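P35 (PDB 1P35) inhibits host caspases and so blocks the apoptosis that viral infection sets off in insect cells, and also suppresses the host RNA interference response. Local coordinates at residues I129-Y132 against E133-L137. Residues are numbered along the deposited sequence; the frame is centred on the assembly and turned at random.
Sequences IEAY and EKYCL
Cys136 and Leu137 pack against the Tyr132 ring in a local contact at the C-terminal end of helix 126-135, where the chain passes on to helix 137-140; the inner side of helix 126-135 rests on helix 110-120. With CG anti to the backbone N (chi1 180°) and beside the carbonyl carbon, the ring of Tyr132 stands out from the helix, leaning a little toward its C-terminal end, and turns one face to Cys136. Cys136 CB sits over that face, 3.8 Å from the centroid of the Tyr132 ring, as a CH-pi contact, while Cys136 SG approaches the same ring obliquely. At the rim, Leu137 CD1 meets Tyr132 CE1 at 4.0 Å, the two side chains crossing at about a right angle. The small, buried Cys136 side chain also touches Val2 and Phe4 of strand 2-4, a place that suits little bulk; the aromatic ring of Tyr132 also meets Phe114.

Alpha-helical i to i+4 bonding carries the backbone, as in Tyr135 N to Ala131 O at 2.7 Å. At the C-terminal end Tyr132 O accepts two bonds, from Cys136 N at 2.8 Å and, straighter at 165°, from Leu137 N, an i to i+5 bond as in a pi-turn, consistent with a wider turn where the helix gives way. The ring of Tyr135 lies beside the carbonyl of Ala131, with CD2 3.3 Å from Ala131 O, and only loosely touches the small methyl of Ala131. Lys134, its chain extended, places CD over one face of the Tyr135 ring, toward the rim. Tyr135 OH hydrogen-bonds Asp187 OD1, tying the helix end to the neighbouring loop.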
ATOM      1  N   ILE A 129     -23.653 -23.705  23.717  1.00 50.54           N
ATOM      2  CA  ILE A 129     -22.824 -24.880  23.826  1.00 51.81           C
ATOM      3  C   ILE A 129     -23.241 -25.957  22.853  1.00 49.96           C
ATOM      4  O   ILE A 129     -22.403 -26.683  22.330  1.00 57.29           O
ATOM      5  CB  ILE A 129     -22.818 -25.390  25.288  1.00 46.01           C
ATOM      6  CG1 ILE A 129     -22.063 -24.371  26.134  1.00 43.66           C
ATOM      7  CG2 ILE A 129     -22.169 -26.768  25.386  1.00 48.21           C
ATOM      8  CD1 ILE A 129     -22.137 -24.588  27.592  1.00 43.79           C
ATOM      9  N   GLU A 130     -24.528 -26.043  22.579  1.00 45.59           N
ATOM     10  CA  GLU A 130     -24.983 -27.063  21.663  1.00 47.82           C
ATOM     11  C   GLU A 130     -24.692 -26.638  20.230  1.00 45.77           C
ATOM     12  O   GLU A 130     -24.398 -27.474  19.385  1.00 58.19           O
ATOM     13  CB  GLU A 130     -26.479 -27.334  21.855  1.00 59.97           C
ATOM     14  CG  GLU A 130     -26.840 -27.761  23.296  1.00 68.59           C
ATOM     15  CD  GLU A 130     -28.256 -28.311  23.434  1.00 78.36           C
ATOM     16  OE1 GLU A 130     -29.203 -27.679  22.907  1.00 66.73           O
ATOM     17  OE2 GLU A 130     -28.415 -29.368  24.087  1.00 74.02           O
ATOM     18  N   ALA A 131     -24.754 -25.334  19.979  1.00 38.35           N
ATOM     19  CA  ALA A 131     -24.504 -24.817  18.638  1.00 44.23           C
ATOM     20  C   ALA A 131     -23.067 -25.172  18.231  1.00 54.82           C
ATOM     21  O   ALA A 131     -22.825 -25.724  17.142  1.00 45.55           O
ATOM     22  CB  ALA A 131     -24.707 -23.336  18.623  1.00 38.22           C
ATOM     23  N   TYR A 132     -22.140 -24.874  19.142  1.00 39.80           N
ATOM     24  CA  TYR A 132     -20.735 -25.166  18.970  1.00 41.68           C
ATOM     25  C   TYR A 132     -20.467 -26.658  18.685  1.00 40.25           C
ATOM     26  O   TYR A 132     -19.720 -27.003  17.760  1.00 43.28           O
ATOM     27  CB  TYR A 132     -19.950 -24.735  20.226  1.00 28.78           C
ATOM     28  CG  TYR A 132     -18.461 -25.033  20.092  1.00 24.11           C
ATOM     29  CD1 TYR A 132     -17.963 -26.294  20.373  1.00 30.54           C
ATOM     30  CD2 TYR A 132     -17.585 -24.091  19.587  1.00 28.97           C
ATOM     31  CE1 TYR A 132     -16.637 -26.624  20.144  1.00 46.09           C
ATOM     32  CE2 TYR A 132     -16.225 -24.420  19.353  1.00 31.02           C
ATOM     33  CZ  TYR A 132     -15.771 -25.698  19.629  1.00 30.42           C
ATOM     34  OH  TYR A 132     -14.450 -26.072  19.334  1.00 41.91           O
ATOM     35  N   GLU A 133     -21.042 -27.534  19.503  1.00 47.03           N
ATOM     36  CA  GLU A 133     -20.849 -28.977  19.353  1.00 43.03           C
ATOM     37  C   GLU A 133     -21.480 -29.489  18.066  1.00 35.56           C
ATOM     38  O   GLU A 133     -21.016 -30.482  17.469  1.00 29.99           O
ATOM     39  CB  GLU A 133     -21.427 -29.735  20.571  1.00 58.69           C
ATOM     40  CG  GLU A 133     -21.491 -31.265  20.411  1.00 64.92           C
ATOM     41  CD  GLU A 133     -21.678 -31.999  21.737  1.00 72.59           C
ATOM     42  OE1 GLU A 133     -22.512 -31.538  22.537  1.00 71.53           O
ATOM     43  OE2 GLU A 133     -21.009 -33.039  21.968  1.00 60.73           O
ATOM     44  N   LYS A 134     -22.532 -28.815  17.626  1.00 42.70           N
ATOM     45  CA  LYS A 134     -23.195 -29.216  16.383  1.00 39.74           C
ATOM     46  C   LYS A 134     -22.527 -28.649  15.124  1.00 51.21           C
ATOM     47  O   LYS A 134     -22.344 -29.354  14.134  1.00 39.33           O
ATOM     48  CB  LYS A 134     -24.639 -28.744  16.358  1.00 33.87           C
ATOM     49  CG  LYS A 134     -25.383 -29.279  15.112  1.00 41.04           C
ATOM     50  CD  LYS A 134     -26.823 -28.796  15.100  1.00 49.33           C
ATOM     51  CE  LYS A 134     -27.638 -29.472  14.001  1.00 49.64           C
ATOM     52  NZ  LYS A 134     -29.016 -28.888  14.052  1.00 58.34           N
ATOM     53  N   TYR A 135     -22.145 -27.377  15.170  1.00 38.37           N
ATOM     54  CA  TYR A 135     -21.614 -26.766  13.969  1.00 38.27           C
ATOM     55  C   TYR A 135     -20.113 -26.567  13.855  1.00 39.33           C
ATOM     56  O   TYR A 135     -19.601 -26.457  12.741  1.00 44.25           O
ATOM     57  CB  TYR A 135     -22.317 -25.433  13.746  1.00 37.52           C
ATOM     58  CG  TYR A 135     -23.816 -25.573  13.589  1.00 42.33           C
ATOM     59  CD1 TYR A 135     -24.362 -26.244  12.484  1.00 33.05           C
ATOM     60  CD2 TYR A 135     -24.689 -24.976  14.504  1.00 47.57           C
ATOM     61  CE1 TYR A 135     -25.758 -26.308  12.279  1.00 29.26           C
ATOM     62  CE2 TYR A 135     -26.082 -25.029  14.324  1.00 56.17           C
ATOM     63  CZ  TYR A 135     -26.605 -25.694  13.203  1.00 57.52           C
ATOM     64  OH  TYR A 135     -27.955 -25.721  13.002  1.00 76.65           O
ATOM     65  N   CYS A 136     -19.430 -26.517  15.000  1.00 32.39           N
ATOM     66  CA  CYS A 136     -18.002 -26.296  15.049  1.00 31.52           C
ATOM     67  C   CYS A 136     -17.171 -27.536  15.400  1.00 33.86           C
ATOM     68  O   CYS A 136     -16.262 -27.899  14.653  1.00 40.76           O
ATOM     69  CB  CYS A 136     -17.696 -25.202  16.075  1.00 20.77           C
ATOM     70  SG  CYS A 136     -18.593 -23.614  15.813  1.00 32.42           S
ATOM     71  N   LEU A 137     -17.483 -28.195  16.523  1.00 31.92           N
ATOM     72  CA  LEU A 137     -16.681 -29.331  16.956  1.00 26.28           C
ATOM     73  C   LEU A 137     -16.322 -30.295  15.847  1.00 36.74           C
ATOM     74  O   LEU A 137     -15.136 -30.616  15.674  1.00 39.88           O
ATOM     75  CB  LEU A 137     -17.370 -30.098  18.071  1.00 42.21           C
ATOM     76  CG  LEU A 137     -16.413 -31.121  18.682  1.00 48.50           C
ATOM     77  CD1 LEU A 137     -15.448 -30.361  19.632  1.00 42.02           C
ATOM     78  CD2 LEU A 137     -17.184 -32.195  19.443  1.00 43.55           C
TER